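Local coordinates for YkuI protein (Bacillus subtilis, PDB 2BAS) that probably acts as a cyclic di-GMP phosphodiesterase through its EAL domain, which is joined to a C-terminal signalling-associated domain, at residues A[91-96]-A[111-116]; A[142-147]-A[193-198]; A[173-176]-A[181-184]. All coordinates share one frame; numbering follows the deposited sequence.

Contact 1: residues A[91-96]-A[111-116]; sequences RIIRQA and MNQDAN
Ile93 is the residue of the helical segment 91-96 that reaches segment 111-116, where it meets Met111 and Gln113. The residues before it face other parts of the fold. Arg91 forms a salt bridge with Asp36, and Ile92 packs on Val38 and Pro40 of strand 38-47.

Ile93 points its side chain toward the end of strand 108-112, and its two branches have different partners. CG1 stands beside the backbone N (chi1 -58°), and CD1 continues outward from it. CD1 ends 3.7 Å from Gln113 NE2. The methyl lies well out of the amide plane, over its nitrogen. It is a carbon, so the touch is packing. CG2, the other branch, lies 4.2 Å from the SE atom of Met111, which is a selenomethionine here. This second touch is apolar, at an ordinary distance for the large selenium.

Gln113 does not start out toward the helix. Its chain bends at chi2 (-81°), and the bend brings the amide back to Ile93. The same NE2 donates a hydrogen bond to Asp89, one helical turn before Ile93. The amide is therefore tied to the helix at one residue and packed against it at the next turn. Phe126 of helix 124-135 touches both Ile93 and Gln113.

Beyond Ile93, Arg94 turns to Glu132 in a salt bridge, and Ala96 rests on Tyr42. On the other segment, Asp114 is the N-cap of the helix that follows; Asn116 N gives its OD1 a weak bond of 3.4 Å.

The arrangement belongs to a beta-alpha-beta crossover. Helix 82-100 links the parallel neighbours 53-64 and 108-112 and packs on the outside of the sheet, as in the TIM-barrel-like fold of EAL domains.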
loop_
_atom_site.group_PDB
_atom_site.type_symbol
_atom_site.label_atom_id
_atom_site.label_comp_id
_atom_site.label_asym_id
_atom_site.label_seq_id
_atom_site.Cartn_x
_atom_site.Cartn_y
_atom_site.Cartn_z
ATOM N N ARG A 91 5.095 36.607 -13.133
ATOM C CA ARG A 91 5.270 37.752 -12.250
ATOM C C ARG A 91 5.402 37.278 -10.801
ATOM O O ARG A 91 6.366 37.622 -10.115
ATOM C CB ARG A 91 4.136 38.776 -12.421
ATOM C CG ARG A 91 4.328 40.100 -11.654
ATOM C CD ARG A 91 5.439 40.964 -12.245
ATOM N NE ARG A 91 5.020 41.567 -13.504
ATOM C CZ ARG A 91 4.532 42.800 -13.625
ATOM N NH1 ARG A 91 4.170 43.255 -14.818
ATOM N NH2 ARG A 91 4.405 43.582 -12.560
ATOM N N ILE A 92 4.460 36.460 -10.353
ATOM C CA ILE A 92 4.494 35.938 -8.990
ATOM C C ILE A 92 5.803 35.217 -8.657
ATOM O O ILE A 92 6.442 35.549 -7.661
ATOM C CB ILE A 92 3.315 34.989 -8.718
ATOM C CG1 ILE A 92 1.988 35.726 -8.864
ATOM C CG2 ILE A 92 3.427 34.357 -7.325
ATOM C CD1 ILE A 92 0.813 34.767 -9.026
ATOM N N ILE A 93 6.187 34.237 -9.483
ATOM C CA ILE A 93 7.398 33.432 -9.259
ATOM C C ILE A 93 8.656 34.281 -9.101
ATOM O O ILE A 93 9.420 34.098 -8.148
ATOM C CB ILE A 93 7.631 32.399 -10.387
ATOM C CG1 ILE A 93 6.428 31.465 -10.529
ATOM C CG2 ILE A 93 8.870 31.564 -10.101
ATOM C CD1 ILE A 93 6.388 30.694 -11.851
ATOM N N ARG A 94 8.863 35.205 -10.038
ATOM C CA ARG A 94 10.025 36.089 -10.016
ATOM C C ARG A 94 10.111 36.954 -8.758
ATOM O O ARG A 94 11.186 37.086 -8.171
ATOM C CB ARG A 94 10.073 36.948 -11.276
ATOM C CG ARG A 94 10.425 36.153 -12.514
ATOM C CD ARG A 94 10.282 36.980 -13.785
ATOM N NE ARG A 94 10.481 36.118 -14.945
ATOM C CZ ARG A 94 11.662 35.845 -15.500
ATOM N NH1 ARG A 94 12.783 36.384 -15.025
ATOM N NH2 ARG A 94 11.718 35.026 -16.545
ATOM N N GLN A 95 8.992 37.531 -8.334
ATOM C CA GLN A 95 8.979 38.291 -7.092
ATOM C C GLN A 95 9.372 37.411 -5.923
ATOM O O GLN A 95 10.121 37.839 -5.043
ATOM C CB GLN A 95 7.600 38.870 -6.821
ATOM C CG GLN A 95 7.236 40.052 -7.679
ATOM C CD GLN A 95 5.864 40.574 -7.346
ATOM O OE1 GLN A 95 5.593 40.972 -6.210
ATOM N NE2 GLN A 95 4.985 40.580 -8.337
ATOM N N ALA A 96 8.866 36.180 -5.920
ATOM C CA ALA A 96 9.112 35.261 -4.833
ATOM C C ALA A 96 10.565 34.817 -4.771
ATOM O O ALA A 96 11.157 34.808 -3.691
ATOM C CB ALA A 96 8.188 34.066 -4.923
HETATM N N MSE A 111 6.702 25.165 -5.210
HETATM C CA MSE A 111 5.921 25.821 -6.249
HETATM C C MSE A 111 4.976 24.837 -6.928
HETATM O O MSE A 111 5.416 23.873 -7.557
HETATM C CB MSE A 111 6.848 26.411 -7.304
HETATM C CG MSE A 111 7.763 27.517 -6.833
HETATM SE SE MSE A 111 9.181 27.836 -8.156
HETATM C CE MSE A 111 9.930 25.979 -8.275
ATOM N N ASN A 112 3.680 25.095 -6.803
ATOM C CA ASN A 112 2.635 24.256 -7.398
ATOM C C ASN A 112 2.384 24.671 -8.835
ATOM O O ASN A 112 1.788 25.715 -9.095
ATOM C CB ASN A 112 1.341 24.385 -6.595
ATOM C CG ASN A 112 0.283 23.379 -7.006
ATOM O OD1 ASN A 112 0.516 22.495 -7.838
ATOM N ND2 ASN A 112 -0.899 23.506 -6.408
ATOM N N GLN A 113 2.829 23.837 -9.766
ATOM C CA GLN A 113 2.781 24.182 -11.176
ATOM C C GLN A 113 1.845 23.282 -11.942
ATOM O O GLN A 113 1.886 22.069 -11.792
ATOM C CB GLN A 113 4.184 24.118 -11.768
ATOM C CG GLN A 113 5.080 25.221 -11.255
ATOM C CD GLN A 113 4.852 26.520 -11.992
ATOM O OE1 GLN A 113 5.045 26.590 -13.208
ATOM N NE2 GLN A 113 4.449 27.560 -11.266
ATOM N N ASP A 114 1.001 23.909 -12.753
ATOM C CA ASP A 114 0.028 23.231 -13.602
ATOM C C ASP A 114 0.757 22.432 -14.688
ATOM O O ASP A 114 1.519 22.990 -15.473
ATOM C CB ASP A 114 -0.900 24.286 -14.220
ATOM C CG ASP A 114 -2.143 23.695 -14.882
ATOM O OD1 ASP A 114 -2.252 22.448 -15.004
ATOM O OD2 ASP A 114 -3.015 24.506 -15.292
ATOM N N ALA A 115 0.534 21.124 -14.704
ATOM C CA ALA A 115 1.191 20.227 -15.648
ATOM C C ALA A 115 0.895 20.578 -17.113
ATOM O O ALA A 115 1.787 20.506 -17.963
ATOM C CB ALA A 115 0.801 18.797 -15.361
ATOM N N ASN A 116 -0.351 20.954 -17.401
ATOM C CA ASN A 116 -0.742 21.337 -18.756
ATOM C C ASN A 116 -0.019 22.602 -19.228
ATOM O O ASN A 116 0.479 22.642 -20.353
ATOM C CB ASN A 116 -2.262 21.523 -18.868
ATOM C CG ASN A 116 -3.050 20.325 -18.352
ATOM O OD1 ASN A 116 -2.821 19.178 -18.758
ATOM N ND2 ASN A 116 -3.999 20.595 -17.457
#

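Contact 2: residues A[142-147]-A[193-198]; sequences RFVLEI and PDLLKI
This is an interior contact of the barrel, made by the inward-facing side chains of two strands that are not neighbours. Strand 172-178 runs between 143-147 and 195-199, and no backbone bond joins the two segments. Val144 and Leu195 lie 8.6 Å apart between their CA atoms. Their side chains cross at about a right angle, and Val144 CG1 meets Leu195 CD1 at 4.1 Å. The Val144 branch that touches is the one anti to the backbone N (chi1 180°). Leu195 also packs on Leu231, and Val144 on Phe110.

Such a layer of inward residues forms the core of the TIM-barrel-like EAL fold, whose strands are mostly parallel, 38-47 being antiparallel to its neighbours. Leu145 faces the other way, onto helix 156-167.

One layer further along the strands the contact becomes polar. Glu146 extends straight beyond CG, while Lys197 bends at chi3 (87°) and comes across it. They form a salt bridge with Lys197 NZ at 3.2 Å from Glu146 OE2. The ammonium sits above the carboxylate plane, 41° out of it. A weak bond of 3.4 Å runs from Lys197 NZ to Glu146 OE1. The stronger polar partner of Lys197 NZ is Gln253 OE1; Glu57 and Glu233 are long, weak ion partners. Glu57 also lies close to Glu146 OE1 as a like charge, which the lysine would probably offset.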
loop_
_atom_site.group_PDB
_atom_site.type_symbol
_atom_site.label_atom_id
_atom_site.label_comp_id
_atom_site.label_asym_id
_atom_site.label_seq_id
_atom_site.Cartn_x
_atom_site.Cartn_y
_atom_site.Cartn_z
ATOM N N ARG A 142 17.066 23.167 -4.277
ATOM C CA ARG A 142 16.176 23.796 -3.307
ATOM C C ARG A 142 14.737 23.914 -3.800
ATOM O O ARG A 142 13.840 24.286 -3.030
ATOM C CB ARG A 142 16.700 25.181 -2.943
ATOM C CG ARG A 142 17.923 25.163 -2.033
ATOM C CD ARG A 142 18.535 26.562 -1.936
ATOM N NE ARG A 142 17.599 27.535 -1.373
ATOM C CZ ARG A 142 17.764 28.854 -1.407
ATOM N NH1 ARG A 142 18.834 29.393 -1.986
ATOM N NH2 ARG A 142 16.846 29.640 -0.860
ATOM N N PHE A 143 14.524 23.606 -5.077
ATOM C CA PHE A 143 13.208 23.735 -5.688
ATOM C C PHE A 143 12.388 22.468 -5.565
ATOM O O PHE A 143 12.848 21.375 -5.905
ATOM C CB PHE A 143 13.319 24.106 -7.167
ATOM C CG PHE A 143 13.843 25.494 -7.409
ATOM C CD1 PHE A 143 15.142 25.687 -7.887
ATOM C CD2 PHE A 143 13.046 26.612 -7.166
ATOM C CE1 PHE A 143 15.631 26.971 -8.125
ATOM C CE2 PHE A 143 13.535 27.895 -7.395
ATOM C CZ PHE A 143 14.825 28.076 -7.877
ATOM N N VAL A 144 11.162 22.623 -5.080
ATOM C CA VAL A 144 10.221 21.515 -5.065
ATOM C C VAL A 144 9.060 21.821 -6.020
ATOM O O VAL A 144 8.214 22.677 -5.754
ATOM C CB VAL A 144 9.749 21.153 -3.642
ATOM C CG1 VAL A 144 8.775 19.998 -3.692
ATOM C CG2 VAL A 144 10.937 20.763 -2.777
ATOM N N LEU A 145 9.066 21.121 -7.148
ATOM C CA LEU A 145 8.039 21.248 -8.156
ATOM C C LEU A 145 6.869 20.306 -7.841
ATOM O O LEU A 145 6.984 19.077 -7.965
ATOM C CB LEU A 145 8.636 20.927 -9.522
ATOM C CG LEU A 145 7.854 21.266 -10.780
ATOM C CD1 LEU A 145 7.965 22.755 -11.062
ATOM C CD2 LEU A 145 8.399 20.479 -11.957
ATOM N N GLU A 146 5.749 20.893 -7.421
ATOM C CA GLU A 146 4.544 20.137 -7.145
ATOM C C GLU A 146 3.735 19.959 -8.424
ATOM O O GLU A 146 3.417 20.930 -9.108
ATOM C CB GLU A 146 3.694 20.826 -6.085
ATOM C CG GLU A 146 4.354 21.015 -4.719
ATOM C CD GLU A 146 3.440 21.749 -3.724
ATOM O OE1 GLU A 146 2.190 21.632 -3.832
ATOM O OE2 GLU A 146 3.976 22.440 -2.826
ATOM N N ILE A 147 3.408 18.715 -8.742
ATOM C CA ILE A 147 2.633 18.399 -9.927
ATOM C C ILE A 147 1.302 17.734 -9.548
ATOM O O ILE A 147 1.232 16.962 -8.586
ATOM C CB ILE A 147 3.437 17.489 -10.901
ATOM C CG1 ILE A 147 4.829 18.072 -11.177
ATOM C CG2 ILE A 147 2.693 17.318 -12.225
ATOM C CD1 ILE A 147 4.821 19.388 -11.978
ATOM N N PRO A 193 8.784 9.813 -6.909
ATOM C CA PRO A 193 9.034 11.217 -6.602
ATOM C C PRO A 193 9.684 11.370 -5.235
ATOM O O PRO A 193 9.644 10.452 -4.421
ATOM C CB PRO A 193 7.633 11.842 -6.622
ATOM C CG PRO A 193 6.695 10.694 -6.301
ATOM C CD PRO A 193 7.371 9.427 -6.718
ATOM N N ASP A 194 10.286 12.530 -5.001
ATOM C CA ASP A 194 10.949 12.837 -3.742
ATOM C C ASP A 194 9.938 13.135 -2.626
ATOM O O ASP A 194 10.249 12.998 -1.453
ATOM C CB ASP A 194 11.888 14.024 -3.959
ATOM C CG ASP A 194 12.873 13.787 -5.100
ATOM O OD1 ASP A 194 13.702 12.858 -5.000
ATOM O OD2 ASP A 194 12.824 14.527 -6.102
ATOM N N LEU A 195 8.721 13.522 -2.999
ATOM C CA LEU A 195 7.704 13.904 -2.027
ATOM C C LEU A 195 6.284 13.539 -2.455
ATOM O O LEU A 195 5.922 13.661 -3.623
ATOM C CB LEU A 195 7.771 15.411 -1.773
ATOM C CG LEU A 195 8.580 15.939 -0.596
ATOM C CD1 LEU A 195 9.601 16.964 -1.059
ATOM C CD2 LEU A 195 7.665 16.536 0.451
ATOM N N LEU A 196 5.483 13.121 -1.481
ATOM C CA LEU A 196 4.069 12.871 -1.693
ATOM C C LEU A 196 3.299 13.828 -0.807
ATOM O O LEU A 196 3.507 13.848 0.404
ATOM C CB LEU A 196 3.726 11.423 -1.318
ATOM C CG LEU A 196 4.377 10.279 -2.086
ATOM C CD1 LEU A 196 3.909 8.946 -1.511
ATOM C CD2 LEU A 196 4.063 10.363 -3.582
ATOM N N LYS A 197 2.432 14.642 -1.397
ATOM C CA LYS A 197 1.604 15.566 -0.612
ATOM C C LYS A 197 0.227 14.964 -0.375
ATOM O O LYS A 197 -0.502 14.651 -1.325
ATOM C CB LYS A 197 1.449 16.922 -1.289
ATOM C CG LYS A 197 2.678 17.802 -1.271
ATOM C CD LYS A 197 2.340 19.288 -1.550
ATOM C CE LYS A 197 1.967 20.061 -0.270
ATOM N NZ LYS A 197 2.045 21.560 -0.431
ATOM N N ILE A 198 -0.114 14.804 0.898
ATOM C CA ILE A 198 -1.386 14.222 1.307
ATOM C C ILE A 198 -2.254 15.297 1.959
ATOM O O ILE A 198 -1.832 15.968 2.889
ATOM C CB ILE A 198 -1.148 13.002 2.245
ATOM C CG1 ILE A 198 -0.277 11.958 1.537
ATOM C CG2 ILE A 198 -2.456 12.377 2.677
ATOM C CD1 ILE A 198 0.302 10.876 2.448
#

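Contact 3: residues A[173-176]-A[181-184]; sequences IAVD and ESSN
The loop that leads from barrel strand 172-178 to helix 185-191 folds back here over the strand it has just left. Such beta-alpha connections surround the active-site end of a TIM-barrel-like fold. The touch is small and centres on Ser182. Its CB lies 3.7 Å from the backbone O of Asp176, and its OG is 3.9 Å from that same Asp176 O. With Ser182 OG anti to the backbone N (chi1 169°), the hydroxyl also comes within 4.3 Å of Val175 CG1. The serine thus lies against both the strand's backbone and a side chain.

Asp176 takes part through its carbonyl. Its carboxylate turns elsewhere: OD2 shares a weak hydrogen bond with Thr148 OG1, and OD1 lies near the like-charged Glu233. The next loop residue, Ser183, hydrogen-bonds through OG to Asp186 N of the second subunit. Asn184, at the N-cap position of helix 185-191, packs on Gly179 of that subunit.

No hydrogen bond or salt bridge crosses between 173-176 and 181-184. The loop therefore meets the strand by van der Waals packing alone, while a polar bond of Ser183 OG goes to the second subunit.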
loop_
_atom_site.group_PDB
_atom_site.type_symbol
_atom_site.label_atom_id
_atom_site.label_comp_id
_atom_site.label_asym_id
_atom_site.label_seq_id
_atom_site.Cartn_x
_atom_site.Cartn_y
_atom_site.Cartn_z
ATOM N N ILE A 173 10.854 16.703 -6.746
ATOM C CA ILE A 173 9.520 16.543 -7.317
ATOM C C ILE A 173 8.502 16.009 -6.308
ATOM O O ILE A 173 8.682 14.949 -5.705
ATOM C CB ILE A 173 9.567 15.702 -8.620
ATOM C CG1 ILE A 173 10.206 16.536 -9.735
ATOM C CG2 ILE A 173 8.176 15.278 -9.054
ATOM C CD1 ILE A 173 10.790 15.717 -10.831
ATOM N N ALA A 174 7.447 16.788 -6.118
ATOM C CA ALA A 174 6.372 16.444 -5.222
ATOM C C ALA A 174 5.153 16.120 -6.063
ATOM O O ALA A 174 4.857 16.838 -7.008
ATOM C CB ALA A 174 6.076 17.603 -4.312
ATOM N N VAL A 175 4.477 15.020 -5.739
ATOM C CA VAL A 175 3.199 14.688 -6.362
ATOM C C VAL A 175 2.083 15.110 -5.390
ATOM O O VAL A 175 2.215 14.977 -4.172
ATOM C CB VAL A 175 3.108 13.196 -6.774
ATOM C CG1 VAL A 175 1.702 12.819 -7.174
ATOM C CG2 VAL A 175 4.042 12.913 -7.946
ATOM N N ASP A 176 0.996 15.568 -5.921
ATOM C CA ASP A 176 -0.105 16.228 -5.207
ATOM C C ASP A 176 -1.350 15.316 -5.190
ATOM O O ASP A 176 -1.449 14.365 -5.975
ATOM C CB ASP A 176 -0.455 17.544 -5.912
ATOM C CG ASP A 176 -1.139 18.551 -4.992
ATOM O OD1 ASP A 176 -1.423 18.222 -3.779
ATOM O OD2 ASP A 176 -1.431 19.728 -5.431
ATOM N N GLU A 181 -7.768 11.663 -5.083
ATOM C CA GLU A 181 -7.978 11.720 -6.537
ATOM C C GLU A 181 -6.820 11.112 -7.313
ATOM O O GLU A 181 -6.997 10.519 -8.385
ATOM C CB GLU A 181 -8.163 13.161 -6.913
ATOM C CG GLU A 181 -8.302 14.039 -5.668
ATOM C CD GLU A 181 -9.682 14.687 -5.515
ATOM O OE1 GLU A 181 -9.894 15.519 -4.553
ATOM O OE2 GLU A 181 -10.629 14.405 -6.344
ATOM N N SER A 182 -5.663 11.256 -6.789
ATOM C CA SER A 182 -4.496 10.694 -7.414
ATOM C C SER A 182 -3.971 9.612 -6.495
ATOM O O SER A 182 -3.044 9.836 -5.715
ATOM C CB SER A 182 -3.447 11.776 -7.632
ATOM O OG SER A 182 -2.219 11.182 -8.009
ATOM N N SER A 183 -4.590 8.449 -6.605
ATOM C CA SER A 183 -4.217 7.293 -5.781
ATOM C C SER A 183 -3.977 6.054 -6.654
ATOM O O SER A 183 -4.824 5.153 -6.740
ATOM C CB SER A 183 -5.331 6.982 -4.765
ATOM O OG SER A 183 -6.551 6.693 -5.431
ATOM N N ASN A 184 -2.810 6.053 -7.278
ATOM C CA ASN A 184 -2.369 4.952 -8.150
ATOM C C ASN A 184 -0.922 4.568 -7.814
ATOM O O ASN A 184 0.014 5.361 -8.004
ATOM C CB ASN A 184 -2.441 5.364 -9.622
ATOM C CG ASN A 184 -2.386 4.162 -10.574
ATOM O OD1 ASN A 184 -1.683 3.191 -10.297
ATOM N ND2 ASN A 184 -3.093 4.167 -11.689
#

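Overall arrangement
All three contacts reach the same barrel sheet of the EAL domain. Contact 1 packs its outside, contact 2 lies in its interior, and contact 3 lies at a strand end and its loop. Centres of contacts 1 and 2 are about 14 Å apart, joined through neighbouring strands: Met111 N lies 3.0 Å from Val144 O. Contact 3 is nested in the chain between the segments of contact 2, about 9 Å away between centres, and Lys197 N lies 2.8 Å from Val175 O. Asn112, Glu146, Asp176 and Lys197 gather near the C-terminal ends of the parallel strands, consistent with the usual active-site position in TIM-barrel-like enzymes.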